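Local structure of Asp/Glu-specific dipeptidyl-peptidase (Flavobacterium psychrophilum, 5JXF) at residues E314-V319 against E468-L473; T399-S404 against K480-I485; D453-F458 against V506-F511. The protein removes dipeptides from the N-terminus of oligopeptides as a serine peptidase of family S46, strictly requiring aspartate or glutamate at the P1 position. All blocks are in the same frame, centred on the assembly; numbering follows the deposited sequence.

Interaction 1: E314-V319 against E468-L473; sequences EAALKV and EQLVAL
Gln469 brings the flat group of this contact, its amide, beside Ala315, but neither face nor edge of that amide does the touching: the methylene CG does, 3.5 Å from Ala315 CB. A chi1 of -176° sets CG opposite the main-chain nitrogen, and the bend at chi2 then carries the carboxamide outward, away from Ala315, while the aliphatic part stays against the alanine. The same Ala315 methyl also meets two leucine branches, Leu473 CD1 at 3.7 Å from Ala315 CB and Leu470 CD1 at 4.0 Å from it, so one small group is held by three side chains of the facing helix. Leu470 CD1 reaches further, to 3.8 Å from the backbone atom Ala316 N, and lies alongside Ala316 CB. Alanine suits both positions, because a single methyl lets the leucine branch lie close to the opposing backbone. No hydrogen bond crosses; the contact is apolar packing between two helix segments whose axes approach to 9.3 Å and run nearly antiparallel, at 167°. Helix 295-325 is packed between two others: Leu317 touches Tyr338, Val341 and Trp345 of helix 328-357, while Ala315 meets helix 460-477. Helix 386-415 borders the seam of the pair, where its Asn415 touches both Ala316 and Leu470.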
# COMPACT_ATOMS: atom_id res chain seq x y z
N GLU A 314 -8.35 2.65 -19.49
CA GLU A 314 -7.17 3.29 -18.91
C GLU A 314 -6.69 4.46 -19.77
O GLU A 314 -6.40 5.54 -19.27
CB GLU A 314 -6.04 2.27 -18.72
CG GLU A 314 -4.83 2.82 -17.97
CD GLU A 314 -3.92 3.64 -18.86
OE1 GLU A 314 -3.85 3.35 -20.07
OE2 GLU A 314 -3.29 4.59 -18.34
N ALA A 315 -6.62 4.23 -21.08
CA ALA A 315 -6.21 5.28 -22.00
C ALA A 315 -7.21 6.45 -21.95
O ALA A 315 -6.80 7.61 -21.88
CB ALA A 315 -6.09 4.73 -23.40
N ALA A 316 -8.51 6.15 -21.97
CA ALA A 316 -9.55 7.18 -21.89
C ALA A 316 -9.45 8.02 -20.61
O ALA A 316 -9.51 9.25 -20.65
CB ALA A 316 -10.94 6.56 -21.98
N LEU A 317 -9.32 7.34 -19.48
CA LEU A 317 -9.27 8.00 -18.19
C LEU A 317 -8.01 8.86 -18.03
O LEU A 317 -8.07 9.95 -17.46
CB LEU A 317 -9.35 6.97 -17.06
CG LEU A 317 -10.67 6.21 -16.91
CD1 LEU A 317 -10.49 5.01 -16.01
CD2 LEU A 317 -11.77 7.12 -16.38
N LYS A 318 -6.88 8.38 -18.54
CA LYS A 318 -5.63 9.14 -18.39
C LYS A 318 -5.79 10.49 -19.07
O LYS A 318 -5.48 11.53 -18.49
CB LYS A 318 -4.44 8.37 -18.97
N VAL A 319 -6.35 10.48 -20.28
CA VAL A 319 -6.62 11.71 -21.02
C VAL A 319 -7.55 12.63 -20.24
O VAL A 319 -7.28 13.83 -20.10
CB VAL A 319 -7.24 11.42 -22.40
CG1 VAL A 319 -7.70 12.73 -23.05
CG2 VAL A 319 -6.24 10.69 -23.29
N GLU A 468 -8.35 10.24 -30.25
CA GLU A 468 -7.08 9.97 -30.91
C GLU A 468 -6.40 8.75 -30.28
O GLU A 468 -5.74 7.98 -30.98
CB GLU A 468 -6.19 11.21 -30.87
CG GLU A 468 -4.70 10.99 -30.68
CD GLU A 468 -3.92 12.30 -30.68
OE1 GLU A 468 -4.51 13.34 -31.05
OE2 GLU A 468 -2.71 12.29 -30.34
N GLN A 469 -6.62 8.56 -28.99
CA GLN A 469 -5.98 7.46 -28.27
C GLN A 469 -6.73 6.13 -28.39
O GLN A 469 -6.13 5.06 -28.42
CB GLN A 469 -5.80 7.84 -26.81
CG GLN A 469 -5.05 6.83 -25.96
CD GLN A 469 -3.59 6.71 -26.33
OE1 GLN A 469 -3.21 5.95 -27.22
NE2 GLN A 469 -2.75 7.47 -25.63
N LEU A 470 -8.06 6.19 -28.47
CA LEU A 470 -8.88 4.97 -28.48
C LEU A 470 -8.98 4.33 -29.86
O LEU A 470 -9.02 3.11 -30.00
CB LEU A 470 -10.29 5.28 -27.95
CG LEU A 470 -10.52 4.96 -26.47
CD1 LEU A 470 -9.34 5.43 -25.61
CD2 LEU A 470 -11.79 5.65 -26.03
N VAL A 471 -9.05 5.17 -30.89
CA VAL A 471 -9.06 4.68 -32.26
C VAL A 471 -7.73 3.99 -32.57
O VAL A 471 -7.69 2.99 -33.30
CB VAL A 471 -9.34 5.81 -33.26
CG1 VAL A 471 -9.17 5.33 -34.69
CG2 VAL A 471 -10.75 6.36 -33.04
N ALA A 472 -6.65 4.51 -32.00
CA ALA A 472 -5.35 3.86 -32.10
C ALA A 472 -5.40 2.44 -31.53
O ALA A 472 -4.88 1.51 -32.15
CB ALA A 472 -4.29 4.68 -31.38
N LEU A 473 -6.03 2.27 -30.38
CA LEU A 473 -6.07 0.96 -29.74
C LEU A 473 -6.89 -0.06 -30.54
O LEU A 473 -6.49 -1.22 -30.67
CB LEU A 473 -6.63 1.09 -28.32
CG LEU A 473 -5.74 1.78 -27.29
CD1 LEU A 473 -6.56 2.15 -26.04
CD2 LEU A 473 -4.53 0.92 -26.93

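Interaction 2: T399-S404 against K480-I485; sequences TPYAVS and KEFLPI
Phe482 and Tyr401 each set CG anti to their own carbonyl carbon (chi1 -52° and -56°), which swings the two rings out to meet between the loop and the helix. They meet obliquely, with planes at 40° and centroids 4.7 Å apart. The tightest approach is Tyr401 CE1 to Phe482 CZ, 3.4 Å, and Phe482 CE2 lies over one face of the tyrosine, toward its rim. The opposite faces of the Phe482 ring are used differently: Tyr401 lies over one, Glu481 CG of its own loop over the other. Pro400 CB abuts the ring edge in plane, 3.6 Å from Phe482 CE2. Proline fits here, since the helix is kinked and its N, having no hydrogen, needs no bond to the turn before. An alanine in place of Tyr401 would strip one face of Phe482 of its cover and is likely to let that ring turn more freely. Tyr401 also touches Ile546 and Tyr550, while Phe482 O accepts a hydrogen bond from Asn541 ND2. The arrangement is a 3-10 turn docked by an aromatic side chain on a long helix, surface packing within the helical domain that accompanies the chymotrypsin-like catalytic domain in S46 peptidases.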
# COMPACT_ATOMS: atom_id res chain seq x y z
N THR A 399 -15.10 -16.41 -28.93
CA THR A 399 -13.98 -15.61 -28.43
C THR A 399 -13.59 -14.35 -29.24
O THR A 399 -13.53 -13.26 -28.68
CB THR A 399 -12.72 -16.51 -28.29
OG1 THR A 399 -12.85 -17.34 -27.13
CG2 THR A 399 -11.46 -15.66 -28.16
N PRO A 400 -13.34 -14.49 -30.56
CA PRO A 400 -12.85 -13.30 -31.29
C PRO A 400 -13.95 -12.27 -31.55
O PRO A 400 -13.66 -11.09 -31.73
CB PRO A 400 -12.34 -13.88 -32.61
CG PRO A 400 -12.42 -15.37 -32.47
CD PRO A 400 -13.47 -15.64 -31.47
N TYR A 401 -15.19 -12.73 -31.61
CA TYR A 401 -16.32 -11.82 -31.78
C TYR A 401 -16.54 -11.04 -30.49
O TYR A 401 -16.66 -9.82 -30.52
CB TYR A 401 -17.58 -12.58 -32.17
CG TYR A 401 -17.38 -13.41 -33.41
CD1 TYR A 401 -17.54 -12.85 -34.67
CD2 TYR A 401 -16.98 -14.74 -33.32
CE1 TYR A 401 -17.35 -13.60 -35.81
CE2 TYR A 401 -16.78 -15.49 -34.46
CZ TYR A 401 -16.96 -14.92 -35.70
OH TYR A 401 -16.76 -15.68 -36.83
N ALA A 402 -16.57 -11.75 -29.37
CA ALA A 402 -16.78 -11.14 -28.06
C ALA A 402 -15.76 -10.05 -27.78
O ALA A 402 -16.09 -8.96 -27.34
CB ALA A 402 -16.73 -12.20 -26.97
N VAL A 403 -14.50 -10.36 -28.07
CA VAL A 403 -13.43 -9.39 -27.95
C VAL A 403 -13.67 -8.18 -28.86
O VAL A 403 -13.67 -7.04 -28.40
CB VAL A 403 -12.07 -10.03 -28.28
CG1 VAL A 403 -11.04 -8.96 -28.61
CG2 VAL A 403 -11.61 -10.89 -27.12
N SER A 404 -13.86 -8.44 -30.15
CA SER A 404 -14.07 -7.39 -31.14
C SER A 404 -15.32 -6.57 -30.77
O SER A 404 -15.38 -5.35 -30.98
CB SER A 404 -14.20 -8.00 -32.54
OG SER A 404 -14.14 -7.03 -33.56
N LYS A 480 -7.58 -8.70 -35.90
CA LYS A 480 -7.44 -8.07 -37.20
C LYS A 480 -8.42 -8.62 -38.25
O LYS A 480 -8.74 -7.93 -39.22
CB LYS A 480 -5.99 -8.22 -37.69
CG LYS A 480 -5.45 -7.00 -38.42
N GLU A 481 -8.91 -9.84 -38.06
CA GLU A 481 -9.78 -10.48 -39.07
C GLU A 481 -11.20 -9.89 -39.12
O GLU A 481 -12.00 -10.30 -39.96
CB GLU A 481 -9.85 -11.99 -38.84
CG GLU A 481 -10.35 -12.41 -37.46
CD GLU A 481 -9.26 -12.40 -36.39
OE1 GLU A 481 -8.16 -11.87 -36.65
OE2 GLU A 481 -9.52 -12.92 -35.28
N PHE A 482 -11.51 -8.95 -38.23
CA PHE A 482 -12.82 -8.29 -38.26
C PHE A 482 -12.68 -6.76 -38.23
O PHE A 482 -13.67 -6.04 -38.07
CB PHE A 482 -13.69 -8.73 -37.08
CG PHE A 482 -13.83 -10.23 -36.93
CD1 PHE A 482 -14.56 -10.97 -37.85
CD2 PHE A 482 -13.26 -10.88 -35.84
CE1 PHE A 482 -14.70 -12.35 -37.69
CE2 PHE A 482 -13.39 -12.25 -35.68
CZ PHE A 482 -14.11 -12.98 -36.61
N LEU A 483 -11.45 -6.27 -38.36
CA LEU A 483 -11.18 -4.83 -38.36
C LEU A 483 -11.96 -4.18 -39.50
O LEU A 483 -12.12 -4.79 -40.55
CB LEU A 483 -9.69 -4.58 -38.55
CG LEU A 483 -8.77 -4.22 -37.37
CD1 LEU A 483 -7.37 -3.92 -37.90
CD2 LEU A 483 -9.30 -3.07 -36.53
N PRO A 484 -12.44 -2.94 -39.31
CA PRO A 484 -13.11 -2.26 -40.42
C PRO A 484 -12.15 -1.51 -41.35
O PRO A 484 -11.13 -2.05 -41.78
CB PRO A 484 -14.06 -1.29 -39.71
CG PRO A 484 -13.39 -1.02 -38.38
CD PRO A 484 -12.35 -2.07 -38.13
N ILE A 485 -12.48 -0.26 -41.66
CA ILE A 485 -11.70 0.57 -42.55
C ILE A 485 -10.38 0.97 -41.87
O ILE A 485 -9.43 1.37 -42.55
CB ILE A 485 -12.50 1.84 -42.97
CG1 ILE A 485 -11.84 2.57 -44.15
CG2 ILE A 485 -12.75 2.75 -41.76
CD1 ILE A 485 -12.85 3.17 -45.13

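Interaction 3: D453-F458 against V506-F511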
# COMPACT_ATOMS: atom_id res chain seq x y z
N ASP A 453 -28.20 17.97 -22.03
CA ASP A 453 -27.18 17.79 -21.01
C ASP A 453 -25.93 17.06 -21.55
O ASP A 453 -24.86 17.13 -20.94
CB ASP A 453 -27.76 17.06 -19.79
CG ASP A 453 -29.01 17.74 -19.23
OD1 ASP A 453 -29.51 18.69 -19.87
OD2 ASP A 453 -29.47 17.36 -18.13
N PHE A 454 -26.07 16.38 -22.69
CA PHE A 454 -24.91 15.76 -23.33
C PHE A 454 -23.89 16.83 -23.70
O PHE A 454 -22.69 16.67 -23.43
CB PHE A 454 -25.33 14.97 -24.57
CG PHE A 454 -24.16 14.43 -25.38
CD1 PHE A 454 -23.62 13.19 -25.10
CD2 PHE A 454 -23.61 15.18 -26.42
CE1 PHE A 454 -22.55 12.69 -25.85
CE2 PHE A 454 -22.54 14.68 -27.16
CZ PHE A 454 -22.01 13.44 -26.87
N PHE A 455 -24.36 17.90 -24.32
CA PHE A 455 -23.48 18.98 -24.75
C PHE A 455 -23.09 19.94 -23.63
O PHE A 455 -22.09 20.64 -23.75
CB PHE A 455 -24.13 19.77 -25.89
CG PHE A 455 -24.10 19.06 -27.20
CD1 PHE A 455 -22.93 19.00 -27.95
CD2 PHE A 455 -25.24 18.42 -27.68
CE1 PHE A 455 -22.90 18.33 -29.15
CE2 PHE A 455 -25.21 17.74 -28.89
CZ PHE A 455 -24.04 17.69 -29.63
N LYS A 456 -23.88 19.97 -22.55
CA LYS A 456 -23.49 20.72 -21.36
C LYS A 456 -22.21 20.13 -20.78
O LYS A 456 -21.38 20.85 -20.24
CB LYS A 456 -24.62 20.74 -20.31
CG LYS A 456 -24.23 21.39 -18.96
CD LYS A 456 -25.44 21.73 -18.07
CE LYS A 456 -26.19 20.50 -17.56
NZ LYS A 456 -25.44 19.67 -16.57
N ASP A 457 -22.06 18.81 -20.91
CA ASP A 457 -20.94 18.09 -20.30
C ASP A 457 -19.90 17.68 -21.35
O ASP A 457 -18.88 17.07 -21.02
CB ASP A 457 -21.46 16.86 -19.55
CG ASP A 457 -22.55 17.19 -18.54
OD1 ASP A 457 -22.63 18.36 -18.11
OD2 ASP A 457 -23.33 16.29 -18.16
N PHE A 458 -20.17 18.02 -22.60
CA PHE A 458 -19.27 17.65 -23.69
C PHE A 458 -18.21 18.71 -23.90
O PHE A 458 -18.50 19.90 -24.04
CB PHE A 458 -20.04 17.43 -24.99
CG PHE A 458 -19.16 17.10 -26.16
CD1 PHE A 458 -18.64 15.83 -26.32
CD2 PHE A 458 -18.84 18.07 -27.11
CE1 PHE A 458 -17.83 15.52 -27.40
CE2 PHE A 458 -18.03 17.77 -28.19
CZ PHE A 458 -17.52 16.50 -28.33
N VAL A 506 -20.08 17.97 -32.90
CA VAL A 506 -19.30 18.63 -31.84
C VAL A 506 -20.13 19.64 -31.05
O VAL A 506 -19.91 19.82 -29.85
CB VAL A 506 -18.04 19.36 -32.42
CG1 VAL A 506 -17.08 18.36 -33.06
CG2 VAL A 506 -18.43 20.45 -33.40
N ASP A 507 -21.09 20.28 -31.70
CA ASP A 507 -21.82 21.40 -31.12
C ASP A 507 -23.34 21.15 -31.14
O ASP A 507 -23.86 20.50 -32.05
CB ASP A 507 -21.46 22.68 -31.88
CG ASP A 507 -22.24 23.89 -31.41
OD1 ASP A 507 -22.72 23.90 -30.26
OD2 ASP A 507 -22.34 24.86 -32.20
N TYR A 508 -24.04 21.65 -30.12
CA TYR A 508 -25.48 21.41 -30.00
C TYR A 508 -26.29 22.19 -31.03
O TYR A 508 -27.22 21.65 -31.64
CB TYR A 508 -25.96 21.79 -28.61
CG TYR A 508 -27.36 21.30 -28.30
CD1 TYR A 508 -27.86 20.15 -28.90
CD2 TYR A 508 -28.17 21.99 -27.41
CE1 TYR A 508 -29.14 19.70 -28.61
CE2 TYR A 508 -29.45 21.55 -27.12
CZ TYR A 508 -29.92 20.40 -27.72
OH TYR A 508 -31.20 19.96 -27.43
N ALA A 509 -25.94 23.46 -31.20
CA ALA A 509 -26.57 24.30 -32.21
C ALA A 509 -26.35 23.67 -33.57
O ALA A 509 -27.25 23.60 -34.40
CB ALA A 509 -26.00 25.70 -32.16
N ASN A 510 -25.12 23.21 -33.79
CA ASN A 510 -24.80 22.40 -34.94
C ASN A 510 -25.74 21.19 -35.01
O ASN A 510 -26.56 21.10 -35.93
CB ASN A 510 -23.33 21.96 -34.88
CG ASN A 510 -22.39 23.01 -35.45
OD1 ASN A 510 -22.81 23.91 -36.19
ND2 ASN A 510 -21.11 22.92 -35.09
N PHE A 511 -25.65 20.28 -34.03
CA PHE A 511 -26.43 19.04 -34.01
C PHE A 511 -27.92 19.21 -34.36
O PHE A 511 -28.48 18.37 -35.06
CB PHE A 511 -26.32 18.37 -32.64
CG PHE A 511 -27.12 17.09 -32.51
CD1 PHE A 511 -26.68 15.91 -33.10
CD2 PHE A 511 -28.30 17.06 -31.79
CE1 PHE A 511 -27.42 14.75 -32.97
CE2 PHE A 511 -29.04 15.90 -31.66
CZ PHE A 511 -28.59 14.75 -32.25
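Val506 O is a polar atom closely approached by carbons of two phenylalanine rings: Phe458 CE2 comes to 3.2 Å from Val506 O and Phe455 CE1 to 3.4 Å from it. These are ring C-H groups rather than hydrogen-bond donors, and the oxygen lies near the plane of the Phe455 ring, at its edge, but obliquely to that of Phe458. The C-H edge of Phe455 is probably a tolerable neighbour for the oxygen.

Phe455 carries most of the contact. A chi1 of -75° puts its CG beside the backbone N, and the ring reaches across to the start of the facing helix. Tyr508 CB makes a CH-pi contact over one face, 3.9 Å from the Phe455 ring centroid and 28° off the normal. On the opposite face Phe454 CD2 lies over the centre, so the ring is sandwiched. The Tyr508 ring itself is nearly parallel to that of Phe455, at 24°, but slid so far that they barely overlap; the nearest ring atoms are Phe455 CD2 and Tyr508 CD1, 3.4 Å apart. Phe511 CB adds an apolar neighbour, 3.8 Å from Phe455 CZ.

The hydroxyl of Tyr508 is hydrogen-bonded to Ile448 O, tying the tyrosine's far end to helix 437-450. Both Phe455 and Phe511 also touch Leu421 of helix 417-435.

The turn that receives Phe455 is held by Phe511 N to Asp507 O, 2.7 Å, with a weak capping bond from Ala509 N to Asp507 OD1, 3.4 Å long. Aspartate suits this N-cap, as its carboxylate can accept from an N-H of the first turn. The motif is thus an N-capped helix start whose first turn packs on an aromatic side chain from the end of short helix 452-456.

How the interactions relate
Along the chain the segments alternate: 314-319, 399-404, 453-458, then their partners 468-473, 480-485 and 506-511 in the same order, so each contact brings a later part of the helical region back onto an earlier one. Interaction 1 is the nearer neighbour of both others, at the bend of the three, its centre 18 Å from that of interaction 2 and 21 Å from that of interaction 3; the centres of interactions 2 and 3 are 31 Å apart. Helix 386-415 carries 399-404 and also borders interaction 1. Helix 460-477 follows helix 452-456 and precedes helix 508-514. All three contacts lie away from the residues thought to form the catalytic triad and the P1-specificity site.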